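Side-chain contacts in flagellar basal body protein (Helicobacter pylori, PDB 5NPY), which probably builds the hook of the bacterial flagellum, the curved joint that links the basal-body rod to the filament: residues G126-D131 with L136-G141; E140-Y145 with G521-M526; V193-N198 with S375-T380; L248-Q253 with E288-D293; E419-D424 with M430-M435. All blocks are in the same frame, centred on the assembly; numbering follows the deposited sequence.

How the contacts relate
Four of the five contacts fall into two pairs along an elongated chain, and contact 4 stands apart. Contacts 1 and 2 have centres about 10 Å apart, share Glu140 and Gly141, and lie where strand 136-137 leads into strand 143-148. Contacts 3 and 5, with centres about 9 Å apart, both involve the sheet that contains strands 370-381 and 411-423. Contact 4 is across the chain's centre from contacts 1 and 2, about 92 Å from contact 1 between centres. Contact 2 joins segments whose nearest ends are 376 positions apart, and contacts 3, 4 and 5 fall inside the loop it closes. The chain thus leaves the region of contacts 1 and 2 and returns to it near its C-terminal end.

Contact 1 (G126-D131 with L136-G141); sequences GNFARD and LVTPEG
Ala129 and Val137 form the antiparallel hydrogen-bonded pair of a beta hairpin, their backbones exchanging two bonds: Ala129 N to Val137 O at 3.0 Å and Val137 N to Ala129 O at 2.7 Å. The next pair, Arg130 with Leu136, is non-hydrogen-bonded, and beyond Val137 the second strand gives way to a type I turn from Thr138 to Gly141. The hairpin lies at one side of a four-stranded antiparallel sheet in the D1 region, strand 136-137 outermost and strand 127-130 next to strand 87-93. Ala129 and Val137 turn to one face of the sheet, Arg130 and Leu136 to the other, where both touch Phe87. Val137 sets CG2 between its backbone N and carbonyl carbon (CG1 at chi1 -70°), which brings that methyl to 3.1 Å from Ala129 O, a close fit; the same methyl also lies near Asp131. Asp131 spends its OD1 on Tyr135 N within the connecting turn. At the open end of the hairpin, the Asn127 side chain crosses that of Pro139 at about a right angle, ND2 lying 3.6 Å from Pro139 CG. A water bridges Asn127 O and Val137 O. Phe128 and Thr138 run side by side in the same direction; the Phe128 ring has Gly126 O above one face, offset toward the rim, and meets Thr138 CG2 at its edge, 3.8 Å from CE2.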
# COMPACT_ATOMS: atom_id res chain seq x y z
N GLY A 126 2.37 -19.54 39.59
CA GLY A 126 2.54 -19.26 38.17
C GLY A 126 3.68 -19.99 37.49
O GLY A 126 4.09 -19.61 36.39
N ASN A 127 4.21 -21.05 38.11
CA ASN A 127 5.36 -21.75 37.56
C ASN A 127 4.87 -22.76 36.51
O ASN A 127 4.86 -23.98 36.71
CB ASN A 127 6.20 -22.40 38.67
CG ASN A 127 5.43 -23.43 39.47
OD1 ASN A 127 4.21 -23.35 39.61
ND2 ASN A 127 6.15 -24.40 40.01
N PHE A 128 4.47 -22.21 35.37
CA PHE A 128 3.89 -23.00 34.29
C PHE A 128 4.96 -23.49 33.32
O PHE A 128 6.02 -22.87 33.15
CB PHE A 128 2.85 -22.17 33.52
CG PHE A 128 1.72 -21.67 34.38
CD1 PHE A 128 1.25 -20.38 34.23
CD2 PHE A 128 1.14 -22.48 35.32
CE1 PHE A 128 0.22 -19.91 35.01
CE2 PHE A 128 0.10 -22.03 36.11
CZ PHE A 128 -0.36 -20.74 35.95
N ALA A 129 4.67 -24.62 32.69
CA ALA A 129 5.59 -25.21 31.73
C ALA A 129 4.77 -25.91 30.65
O ALA A 129 3.55 -26.09 30.80
CB ALA A 129 6.56 -26.19 32.41
N ARG A 130 5.43 -26.28 29.56
CA ARG A 130 4.79 -26.98 28.46
C ARG A 130 5.00 -28.48 28.60
O ARG A 130 6.12 -28.93 28.86
CB ARG A 130 5.33 -26.52 27.10
CG ARG A 130 5.76 -25.08 27.03
CD ARG A 130 6.06 -24.69 25.59
NE ARG A 130 7.21 -23.80 25.51
CZ ARG A 130 7.58 -23.16 24.41
NH1 ARG A 130 6.87 -23.30 23.30
NH2 ARG A 130 8.65 -22.38 24.42
N ASP A 131 3.92 -29.25 28.42
CA ASP A 131 4.06 -30.70 28.32
C ASP A 131 4.58 -31.04 26.92
O ASP A 131 4.94 -30.15 26.13
CB ASP A 131 2.74 -31.39 28.68
CG ASP A 131 1.64 -31.15 27.66
OD1 ASP A 131 1.82 -30.32 26.75
OD2 ASP A 131 0.57 -31.78 27.77
N LEU A 136 0.29 -25.57 28.20
CA LEU A 136 0.70 -25.00 29.48
C LEU A 136 0.11 -25.82 30.62
O LEU A 136 -1.10 -26.07 30.65
CB LEU A 136 0.27 -23.54 29.61
CG LEU A 136 0.59 -22.55 28.49
CD1 LEU A 136 0.50 -21.13 29.02
CD2 LEU A 136 1.96 -22.82 27.89
N VAL A 137 0.96 -26.24 31.55
CA VAL A 137 0.56 -27.12 32.64
C VAL A 137 1.25 -26.67 33.92
O VAL A 137 2.35 -26.11 33.89
CB VAL A 137 0.91 -28.60 32.36
CG1 VAL A 137 0.03 -29.17 31.24
CG2 VAL A 137 2.42 -28.75 32.05
N THR A 138 0.58 -26.93 35.04
CA THR A 138 1.16 -26.80 36.38
C THR A 138 2.07 -28.01 36.63
O THR A 138 2.22 -28.89 35.78
CB THR A 138 0.03 -26.66 37.40
OG1 THR A 138 -0.71 -27.89 37.46
CG2 THR A 138 -0.90 -25.54 37.00
N PRO A 139 2.74 -28.08 37.79
CA PRO A 139 3.50 -29.30 38.08
C PRO A 139 2.62 -30.53 38.34
O PRO A 139 3.11 -31.66 38.19
CB PRO A 139 4.33 -28.92 39.32
CG PRO A 139 4.39 -27.43 39.30
CD PRO A 139 3.06 -27.00 38.74
N GLU A 140 1.35 -30.35 38.72
CA GLU A 140 0.43 -31.46 38.93
C GLU A 140 -0.26 -31.90 37.65
O GLU A 140 -1.15 -32.76 37.71
CB GLU A 140 -0.64 -31.09 39.96
CG GLU A 140 -0.12 -30.56 41.29
CD GLU A 140 0.38 -29.13 41.21
OE1 GLU A 140 1.59 -28.91 41.47
OE2 GLU A 140 -0.43 -28.23 40.87
N GLY A 141 0.09 -31.31 36.51
CA GLY A 141 -0.51 -31.66 35.24
C GLY A 141 -1.82 -30.97 34.91
O GLY A 141 -2.47 -31.37 33.94
O HOH W 1 5.04 -26.21 35.64

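Contact 2 (E140-Y145 with G521-M526); sequences EGYYVY and GNLYEM
Tyr142 and Leu523 make the firmer half of this small contact: CE2 of the Tyr142 ring lies 4.2 Å from Leu523 CD2, and the methyl approaches the ring obliquely. Both side chains also touch Ile99, and the Tyr142 ring meets Phe121 edge-to-face, so the aromatic side of the contact is well packed. The other half is loose. Glu140, exposed and bent at chi2 (75°), slides past Asn522 running the opposite way, and Asn522 ND2 gives OE2 of Glu140 a weak hydrogen bond of 3.4 Å. The carboxylate and amide planes are 61° apart, so the two groups do not lie flat against each other, and Asn522 is poorly ordered. Thr138 OG1, which takes a bond from Tyr142 N, is at best a second weak partner of this OE2. Asn522 O, by contrast, is bonded to Thr123 OG1. The contact ties the turn before strand 143-148 to the short strand 523-525 and the residue before it, far away in sequence. Strand 143-148 pairs with strands 97-100, 173-176 and 499-509, while strand 523-525 forms a two-stranded antiparallel sheet with strand 517-519.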
# COMPACT_ATOMS: atom_id res chain seq x y z
N GLU A 140 1.35 -30.35 38.72
CA GLU A 140 0.43 -31.46 38.93
C GLU A 140 -0.26 -31.90 37.65
O GLU A 140 -1.15 -32.76 37.71
CB GLU A 140 -0.64 -31.09 39.96
CG GLU A 140 -0.12 -30.56 41.29
CD GLU A 140 0.38 -29.13 41.21
OE1 GLU A 140 1.59 -28.91 41.47
OE2 GLU A 140 -0.43 -28.23 40.87
N GLY A 141 0.09 -31.31 36.51
CA GLY A 141 -0.51 -31.66 35.24
C GLY A 141 -1.82 -30.97 34.91
O GLY A 141 -2.47 -31.37 33.94
N TYR A 142 -2.23 -29.96 35.67
CA TYR A 142 -3.44 -29.21 35.32
C TYR A 142 -3.13 -28.18 34.25
O TYR A 142 -2.07 -27.55 34.26
CB TYR A 142 -4.03 -28.53 36.56
CG TYR A 142 -4.65 -29.47 37.57
CD1 TYR A 142 -5.83 -30.16 37.28
CD2 TYR A 142 -4.07 -29.67 38.82
CE1 TYR A 142 -6.40 -31.02 38.21
CE2 TYR A 142 -4.64 -30.53 39.75
CZ TYR A 142 -5.80 -31.20 39.44
OH TYR A 142 -6.36 -32.05 40.36
N TYR A 143 -4.07 -27.99 33.33
CA TYR A 143 -3.88 -27.08 32.22
C TYR A 143 -4.23 -25.66 32.62
O TYR A 143 -5.13 -25.43 33.43
CB TYR A 143 -4.74 -27.49 31.02
CG TYR A 143 -4.40 -28.88 30.57
CD1 TYR A 143 -3.17 -29.16 30.01
CD2 TYR A 143 -5.28 -29.92 30.76
CE1 TYR A 143 -2.84 -30.43 29.61
CE2 TYR A 143 -4.95 -31.20 30.38
CZ TYR A 143 -3.74 -31.45 29.80
OH TYR A 143 -3.43 -32.72 29.40
N VAL A 144 -3.52 -24.70 32.03
CA VAL A 144 -3.74 -23.28 32.27
C VAL A 144 -4.82 -22.78 31.32
O VAL A 144 -4.69 -22.89 30.09
CB VAL A 144 -2.44 -22.50 32.08
CG1 VAL A 144 -2.64 -21.02 32.41
CG2 VAL A 144 -1.34 -23.12 32.94
N TYR A 145 -5.90 -22.21 31.87
CA TYR A 145 -7.00 -21.68 31.07
C TYR A 145 -6.78 -20.22 30.73
O TYR A 145 -6.35 -19.42 31.58
CB TYR A 145 -8.35 -21.84 31.78
CG TYR A 145 -8.89 -23.24 31.76
CD1 TYR A 145 -8.05 -24.31 32.06
CD2 TYR A 145 -10.22 -23.51 31.44
CE1 TYR A 145 -8.50 -25.59 32.04
CE2 TYR A 145 -10.69 -24.83 31.43
CZ TYR A 145 -9.80 -25.86 31.74
OH TYR A 145 -10.15 -27.19 31.75
N GLY A 521 -2.19 -26.21 49.47
CA GLY A 521 -1.62 -24.90 49.17
C GLY A 521 -1.66 -24.52 47.71
O GLY A 521 -1.52 -23.33 47.38
N ASN A 522 -1.84 -25.50 46.82
CA ASN A 522 -1.77 -25.18 45.40
C ASN A 522 -3.04 -24.48 44.94
O ASN A 522 -3.00 -23.40 44.35
CB ASN A 522 -1.47 -26.44 44.57
CG ASN A 522 -2.64 -27.43 44.47
OD1 ASN A 522 -3.64 -27.36 45.16
ND2 ASN A 522 -2.48 -28.37 43.58
N LEU A 523 -4.19 -25.05 45.28
CA LEU A 523 -5.44 -24.77 44.59
C LEU A 523 -6.53 -24.34 45.55
O LEU A 523 -6.53 -24.73 46.73
CB LEU A 523 -5.90 -26.02 43.85
CG LEU A 523 -5.89 -26.36 42.38
CD1 LEU A 523 -4.50 -26.40 41.88
CD2 LEU A 523 -6.49 -27.73 42.32
N TYR A 524 -7.46 -23.56 45.03
CA TYR A 524 -8.73 -23.25 45.67
C TYR A 524 -9.84 -23.64 44.70
O TYR A 524 -9.58 -24.06 43.58
CB TYR A 524 -8.78 -21.77 46.09
CG TYR A 524 -7.72 -21.40 47.12
CD1 TYR A 524 -6.38 -21.30 46.77
CD2 TYR A 524 -8.07 -21.16 48.44
CE1 TYR A 524 -5.41 -20.98 47.71
CE2 TYR A 524 -7.12 -20.83 49.38
CZ TYR A 524 -5.79 -20.74 49.01
OH TYR A 524 -4.85 -20.42 49.96
N GLU A 525 -11.09 -23.52 45.15
CA GLU A 525 -12.23 -24.01 44.38
C GLU A 525 -13.47 -23.29 44.88
O GLU A 525 -13.52 -22.87 46.04
CB GLU A 525 -12.39 -25.52 44.53
CG GLU A 525 -12.73 -26.25 43.27
CD GLU A 525 -13.10 -27.69 43.55
OE1 GLU A 525 -13.13 -28.49 42.60
OE2 GLU A 525 -13.36 -28.03 44.72
N MET A 526 -14.45 -23.15 44.01
CA MET A 526 -15.73 -22.59 44.43
C MET A 526 -16.58 -23.67 45.12
O MET A 526 -16.35 -24.87 44.95
CB MET A 526 -16.46 -21.98 43.23
CG MET A 526 -15.61 -20.96 42.45
SD MET A 526 -16.35 -20.34 40.90
CE MET A 526 -16.17 -21.76 39.81

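Contact 3 (V193-N198 with S375-T380); sequences VGISVN and SEYYMT. With 144 (tris-hydroxymethyl-methyl-ammonium), chain B.
Ile195 and Val197 point at Tyr377 from the opposite direction, so their methyl groups meet the far end of the tyrosine. Tyr377 OH lies 3.3 Å from Ile195 CD1 and 4.1 Å from Val197 CG1, and that Val197 methyl also reaches CE1 of the ring obliquely, at 4.4 Å. Tyr377 CG stands anti to its carbonyl carbon (chi1 -51°), and the ring carries OH out to the two methyls, while Ile195 is extended beyond CG1 (chi2 171°) and delivers CD1 to the hydroxyl. The contact packs one sheet on another: strand 192-198 belongs to a four-stranded mixed sheet, strand 370-381 to the larger antiparallel sheet. Although two methyls lie against it here, the buried Tyr377 hydroxyl is satisfied by Thr359 OG1 on the adjoining strand 346-364, which Ile195 also touches. At the other end of segment 375-380, Thr380 OG1 gives a 2.9 Å hydrogen bond to O3 of the bound tris-hydroxymethyl-methyl-ammonium, which Glu399 OE2 also binds.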
# COMPACT_ATOMS: atom_id res chain seq x y z
N VAL A 193 -3.48 -5.65 -2.92
CA VAL A 193 -2.44 -4.65 -2.68
C VAL A 193 -3.03 -3.26 -2.89
O VAL A 193 -3.61 -2.97 -3.95
CB VAL A 193 -1.23 -4.87 -3.60
CG1 VAL A 193 -0.17 -3.78 -3.40
CG2 VAL A 193 -0.66 -6.28 -3.38
N GLY A 194 -2.91 -2.41 -1.87
CA GLY A 194 -3.30 -1.01 -1.95
C GLY A 194 -2.16 -0.08 -1.57
O GLY A 194 -1.63 -0.15 -0.45
N ILE A 195 -1.72 0.78 -2.48
CA ILE A 195 -0.59 1.66 -2.20
C ILE A 195 -1.08 3.10 -2.10
O ILE A 195 -2.04 3.52 -2.76
CB ILE A 195 0.55 1.57 -3.24
CG1 ILE A 195 0.07 2.00 -4.62
CG2 ILE A 195 1.18 0.18 -3.21
CD1 ILE A 195 1.17 2.15 -5.66
N SER A 196 -0.43 3.85 -1.22
CA SER A 196 -0.55 5.29 -1.18
C SER A 196 0.76 5.85 -1.71
O SER A 196 1.83 5.52 -1.19
CB SER A 196 -0.85 5.80 0.24
OG SER A 196 -0.17 5.08 1.26
N VAL A 197 0.66 6.65 -2.77
CA VAL A 197 1.80 7.26 -3.44
C VAL A 197 1.45 8.72 -3.73
O VAL A 197 0.31 9.04 -4.09
CB VAL A 197 2.17 6.52 -4.75
CG1 VAL A 197 0.97 6.46 -5.73
CG2 VAL A 197 3.33 7.15 -5.42
N ASN A 198 2.41 9.59 -3.55
CA ASN A 198 2.26 10.96 -4.00
C ASN A 198 3.00 11.09 -5.31
O ASN A 198 4.11 10.56 -5.45
CB ASN A 198 2.78 11.94 -2.95
CG ASN A 198 2.58 13.37 -3.38
OD1 ASN A 198 1.46 13.88 -3.25
ND2 ASN A 198 3.64 14.03 -3.83
N SER A 375 5.28 -0.52 -10.78
CA SER A 375 4.43 0.45 -11.45
C SER A 375 5.30 1.56 -11.97
O SER A 375 6.14 2.08 -11.23
CB SER A 375 3.38 1.06 -10.52
OG SER A 375 2.32 0.17 -10.28
N GLU A 376 5.09 1.94 -13.22
CA GLU A 376 5.71 3.11 -13.81
C GLU A 376 4.62 4.09 -14.24
O GLU A 376 3.60 3.69 -14.81
CB GLU A 376 6.55 2.71 -14.99
CG GLU A 376 7.46 1.52 -14.74
CD GLU A 376 8.38 1.32 -15.93
OE1 GLU A 376 8.21 0.33 -16.66
OE2 GLU A 376 9.21 2.22 -16.18
N TYR A 377 4.85 5.38 -14.00
CA TYR A 377 3.85 6.43 -14.12
C TYR A 377 4.33 7.46 -15.14
O TYR A 377 5.48 7.93 -15.08
CB TYR A 377 3.61 7.12 -12.76
CG TYR A 377 3.30 6.18 -11.58
CD1 TYR A 377 2.03 6.16 -10.99
CD2 TYR A 377 4.28 5.33 -11.05
CE1 TYR A 377 1.73 5.30 -9.91
CE2 TYR A 377 4.01 4.50 -9.98
CZ TYR A 377 2.72 4.47 -9.41
OH TYR A 377 2.42 3.63 -8.35
N TYR A 378 3.45 7.82 -16.07
CA TYR A 378 3.74 8.82 -17.09
C TYR A 378 2.63 9.85 -17.04
O TYR A 378 1.45 9.49 -17.13
CB TYR A 378 3.82 8.19 -18.48
CG TYR A 378 4.73 6.97 -18.57
CD1 TYR A 378 4.22 5.68 -18.45
CD2 TYR A 378 6.08 7.11 -18.79
CE1 TYR A 378 5.05 4.56 -18.54
CE2 TYR A 378 6.91 6.01 -18.86
CZ TYR A 378 6.39 4.74 -18.73
OH TYR A 378 7.22 3.66 -18.81
N MET A 379 2.99 11.14 -16.89
CA MET A 379 1.99 12.20 -16.78
C MET A 379 1.48 12.63 -18.14
O MET A 379 2.27 12.89 -19.05
CB MET A 379 2.54 13.43 -16.06
CG MET A 379 1.44 14.41 -15.66
SD MET A 379 2.15 15.68 -14.55
CE MET A 379 2.39 17.03 -15.68
N THR A 380 0.17 12.74 -18.27
CA THR A 380 -0.45 12.96 -19.57
C THR A 380 -1.24 14.24 -19.65
O THR A 380 -1.47 14.74 -20.76
CB THR A 380 -1.38 11.79 -19.92
OG1 THR A 380 -2.39 11.66 -18.89
CG2 THR A 380 -0.60 10.48 -20.03
C1 144 B . -7.26 11.06 -21.56
N 144 B . -5.83 11.06 -21.30
C2 144 B . -5.10 11.47 -22.50
O2 144 B . -4.95 10.44 -23.45
C3 144 B . -5.38 9.73 -20.90
O3 144 B . -4.14 9.80 -20.23
C4 144 B . -5.43 11.99 -20.22
O4 144 B . -6.42 12.80 -19.63

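Contact 4 (L248-Q253 with E288-D293)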
# COMPACT_ATOMS: atom_id res chain seq x y z
N LEU A 248 1.66 31.66 -28.32
CA LEU A 248 2.51 31.24 -29.43
C LEU A 248 2.17 32.11 -30.63
O LEU A 248 1.04 32.06 -31.13
CB LEU A 248 2.27 29.77 -29.80
CG LEU A 248 3.11 28.65 -29.21
CD1 LEU A 248 2.57 27.32 -29.72
CD2 LEU A 248 4.54 28.77 -29.59
N ASN A 249 3.14 32.91 -31.09
CA ASN A 249 2.98 33.75 -32.26
C ASN A 249 3.58 33.05 -33.47
O ASN A 249 4.77 32.72 -33.48
CB ASN A 249 3.63 35.11 -32.06
CG ASN A 249 3.43 35.65 -30.68
OD1 ASN A 249 4.21 35.36 -29.77
ND2 ASN A 249 2.37 36.44 -30.49
N VAL A 250 2.76 32.83 -34.49
CA VAL A 250 3.19 32.19 -35.72
C VAL A 250 2.84 33.10 -36.89
O VAL A 250 1.77 33.71 -36.91
CB VAL A 250 2.54 30.80 -35.88
CG1 VAL A 250 1.04 30.90 -35.63
CG2 VAL A 250 2.85 30.18 -37.24
N SER A 251 3.77 33.21 -37.84
CA SER A 251 3.58 34.04 -39.03
C SER A 251 3.98 33.25 -40.27
O SER A 251 4.83 32.36 -40.21
CB SER A 251 4.43 35.33 -38.97
OG SER A 251 4.38 35.94 -37.70
N ILE A 252 3.34 33.58 -41.39
CA ILE A 252 3.71 33.09 -42.71
C ILE A 252 3.88 34.29 -43.63
O ILE A 252 3.39 35.39 -43.35
CB ILE A 252 2.67 32.12 -43.30
CG1 ILE A 252 2.22 31.11 -42.26
CG2 ILE A 252 3.25 31.37 -44.49
CD1 ILE A 252 3.27 30.07 -41.94
N GLN A 253 4.59 34.09 -44.73
CA GLN A 253 4.70 35.10 -45.78
C GLN A 253 3.93 34.68 -47.03
O GLN A 253 4.14 33.59 -47.55
CB GLN A 253 6.16 35.37 -46.14
CG GLN A 253 6.69 36.69 -45.61
CD GLN A 253 7.78 37.27 -46.50
OE1 GLN A 253 8.44 36.55 -47.24
NE2 GLN A 253 7.95 38.59 -46.44
N GLU A 288 -4.37 23.96 -40.02
CA GLU A 288 -5.42 24.77 -40.62
C GLU A 288 -4.94 26.19 -40.94
O GLU A 288 -5.18 26.70 -42.05
CB GLU A 288 -6.63 24.80 -39.68
CG GLU A 288 -7.21 23.41 -39.49
CD GLU A 288 -8.35 23.37 -38.49
OE1 GLU A 288 -8.40 24.26 -37.62
OE2 GLU A 288 -9.18 22.43 -38.59
N LYS A 289 -4.25 26.85 -40.00
CA LYS A 289 -3.91 28.26 -40.19
C LYS A 289 -2.69 28.46 -41.09
O LYS A 289 -2.64 29.42 -41.87
CB LYS A 289 -3.68 28.93 -38.83
CG LYS A 289 -4.88 28.86 -37.91
CD LYS A 289 -6.00 29.72 -38.48
CE LYS A 289 -7.25 29.65 -37.62
NZ LYS A 289 -8.48 29.64 -38.44
N THR A 290 -1.69 27.61 -40.97
CA THR A 290 -0.56 27.61 -41.87
C THR A 290 -0.70 26.38 -42.77
O THR A 290 -1.74 25.71 -42.78
CB THR A 290 0.75 27.61 -41.08
OG1 THR A 290 1.04 26.29 -40.63
CG2 THR A 290 0.64 28.53 -39.87
N GLY A 291 0.34 26.07 -43.53
CA GLY A 291 0.31 24.83 -44.26
C GLY A 291 1.06 23.70 -43.60
O GLY A 291 1.14 22.61 -44.18
N LEU A 292 1.59 23.92 -42.40
CA LEU A 292 2.68 23.13 -41.87
C LEU A 292 2.19 21.96 -41.02
O LEU A 292 1.12 22.02 -40.39
CB LEU A 292 3.62 24.01 -41.05
CG LEU A 292 3.95 25.36 -41.70
CD1 LEU A 292 4.88 26.17 -40.83
CD2 LEU A 292 4.54 25.16 -43.08
N ASP A 293 2.98 20.89 -41.01
CA ASP A 293 2.71 19.70 -40.23
C ASP A 293 3.54 19.72 -38.95
O ASP A 293 4.74 20.01 -38.99
CB ASP A 293 3.05 18.44 -41.02
CG ASP A 293 2.00 18.09 -42.04
OD1 ASP A 293 2.37 17.48 -43.06
OD2 ASP A 293 0.81 18.43 -41.84
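Apolar contacts carry the meeting of Ile252 and Val250 with Thr290, all three of them buried. Ile252 crosses Thr290 at about a right angle: its CD1 rests 3.6 Å from Thr290 CB and 3.7 Å from Thr290 CG2. Val250 and Thr290 instead reach toward each other tip to tip, Val250 CG2 standing 3.8 Å from Thr290 CG2. The threonine methyl is therefore touched by both strand residues. It gets there because CG2 stands beside the backbone N of Thr290, leaving OG1 between N and the carbonyl carbon (chi1 80°). Ile252 CD1 also makes a looser touch on Leu292 CD1, at 4.4 Å. The polar interactions stay on one side of the contact. Thr290 OG1 accepts a nearly straight bond from Leu292 N, 3.0 Å long with an angle of 163° at the hydrogen, which defines an ST turn. The same oxygen is bonded to Leu286 O in the last turn of the helix, so the hydroxyl takes part in two bonds and the chain is held as it leaves the helix. In the fold, Thr290 follows directly on helix 279-289 and leads toward strand 293-298, while Val250 and Ile252 sit on strand 247-252, between strands 260-266 and 320-325 of a five-stranded mixed sheet. Val250 packs on Phe262 and Leu324 as well, Ile252 on Phe322, and Leu292 on Ile320.

Contact 5 (E419-D424 with M430-M435)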
# COMPACT_ATOMS: atom_id res chain seq x y z
N GLU A 419 -3.55 1.44 -16.62
CA GLU A 419 -4.66 2.04 -15.89
C GLU A 419 -4.45 3.55 -15.93
O GLU A 419 -3.31 4.03 -15.86
CB GLU A 419 -4.69 1.49 -14.46
CG GLU A 419 -5.91 1.84 -13.67
CD GLU A 419 -7.17 1.28 -14.31
OE1 GLU A 419 -7.17 0.08 -14.67
OE2 GLU A 419 -8.13 2.07 -14.50
N ILE A 420 -5.54 4.30 -16.08
CA ILE A 420 -5.45 5.76 -16.12
C ILE A 420 -5.91 6.31 -14.77
O ILE A 420 -6.95 5.90 -14.24
CB ILE A 420 -6.27 6.37 -17.27
CG1 ILE A 420 -5.77 5.84 -18.62
CG2 ILE A 420 -6.16 7.89 -17.25
CD1 ILE A 420 -6.60 6.29 -19.79
N VAL A 421 -5.12 7.23 -14.23
CA VAL A 421 -5.26 7.73 -12.87
C VAL A 421 -5.46 9.24 -12.92
O VAL A 421 -4.81 9.91 -13.72
CB VAL A 421 -3.99 7.36 -12.07
CG1 VAL A 421 -3.73 8.29 -10.99
CG2 VAL A 421 -4.07 5.94 -11.60
N GLY A 422 -6.40 9.76 -12.10
CA GLY A 422 -6.69 11.18 -12.06
C GLY A 422 -6.62 11.74 -10.64
O GLY A 422 -6.55 10.99 -9.66
N PHE A 423 -6.62 13.06 -10.53
CA PHE A 423 -6.57 13.71 -9.22
C PHE A 423 -7.64 14.78 -9.08
O PHE A 423 -7.81 15.62 -9.97
CB PHE A 423 -5.19 14.34 -8.94
CG PHE A 423 -4.13 13.32 -8.68
CD1 PHE A 423 -3.33 12.86 -9.71
CD2 PHE A 423 -3.99 12.75 -7.43
CE1 PHE A 423 -2.38 11.87 -9.50
CE2 PHE A 423 -3.04 11.76 -7.20
CZ PHE A 423 -2.22 11.34 -8.23
N ASP A 424 -8.32 14.78 -7.94
CA ASP A 424 -9.32 15.80 -7.66
C ASP A 424 -8.69 17.18 -7.67
O ASP A 424 -7.67 17.43 -7.01
CB ASP A 424 -9.99 15.48 -6.32
CG ASP A 424 -11.12 16.44 -5.98
OD1 ASP A 424 -12.27 15.96 -5.86
OD2 ASP A 424 -10.87 17.65 -5.81
N MET A 430 -6.28 11.05 -5.15
CA MET A 430 -6.31 10.32 -6.41
C MET A 430 -7.70 9.75 -6.72
O MET A 430 -8.41 9.28 -5.83
CB MET A 430 -5.29 9.17 -6.38
CG MET A 430 -5.05 8.49 -7.73
SD MET A 430 -4.13 6.92 -7.69
CE MET A 430 -2.47 7.62 -8.02
N LYS A 431 -8.03 9.72 -8.02
CA LYS A 431 -9.28 9.20 -8.57
C LYS A 431 -8.94 8.04 -9.50
O LYS A 431 -8.41 8.26 -10.59
CB LYS A 431 -10.03 10.28 -9.35
CG LYS A 431 -10.72 11.37 -8.55
CD LYS A 431 -11.57 12.22 -9.51
CE LYS A 431 -12.74 12.90 -8.83
NZ LYS A 431 -13.91 12.00 -8.63
N SER A 432 -9.23 6.81 -9.10
CA SER A 432 -8.84 5.67 -9.92
C SER A 432 -9.63 4.45 -9.48
O SER A 432 -10.24 4.42 -8.42
CB SER A 432 -7.33 5.39 -9.82
OG SER A 432 -7.01 4.95 -8.50
N ALA A 433 -9.59 3.43 -10.33
CA ALA A 433 -10.33 2.20 -10.12
C ALA A 433 -9.36 1.04 -9.96
O ALA A 433 -8.36 0.96 -10.69
CB ALA A 433 -11.27 1.91 -11.31
N PRO A 434 -9.65 0.10 -9.06
CA PRO A 434 -8.75 -1.04 -8.87
C PRO A 434 -8.64 -1.89 -10.13
O PRO A 434 -9.51 -1.87 -11.01
CB PRO A 434 -9.40 -1.81 -7.72
CG PRO A 434 -10.87 -1.48 -7.86
CD PRO A 434 -10.92 -0.05 -8.33
N MET A 435 -7.53 -2.62 -10.23
CA MET A 435 -7.26 -3.40 -11.42
C MET A 435 -6.99 -4.85 -11.02
O MET A 435 -6.79 -5.16 -9.83
CB MET A 435 -6.10 -2.80 -12.24
CG MET A 435 -4.68 -3.21 -11.82
SD MET A 435 -3.41 -2.08 -12.46
CE MET A 435 -3.51 -0.83 -11.16
O HOH W 2 -8.84 3.90 -12.92
O HOH W 3 -9.31 -1.24 -13.90
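The Phe423 ring is approached obliquely by Met430, whose CA lies 3.5 Å from Phe423 CD2 and whose CB lies 3.5 Å from CE2. The other flat group, the Glu419 carboxylate, is gripped by waters: OE2 accepts from one that also donates to Ile420 O and accepts from Ala433 N, while OE1 accepts from a second that bridges to Pro434 O. Glu419 CG lies anti to the backbone N (chi1 -170°) before the chain bends at chi2, setting the carboxyl carbon CD 3.8 Å from Ala433 O. The segments form an antiparallel beta hairpin of strands 411-423 and 430-431, with Gly422 and Lys431 as its hydrogen-bonded pair and Phe423 with Met430 as the next, non-hydrogen-bonded pair. Gly422 N bonds to Lys431 O at 2.9 Å; the returning bond, Lys431 N to Gly422 O, is modelled so short that its length is doubtful. Toward Glu419 the two chains draw apart, and the waters link them. On the Phe423 face, Met430 extends and then turns at chi3, bringing CE to 3.3 Å from Val421 CG1, tighter than usual, and to 3.7 Å from Phe423 CZ. Val421 CG2 rests 3.8 Å from Ser432 CB. Ile420, turned away from this contact, lines the pocket of the bound tris-hydroxymethyl-methyl-ammonium.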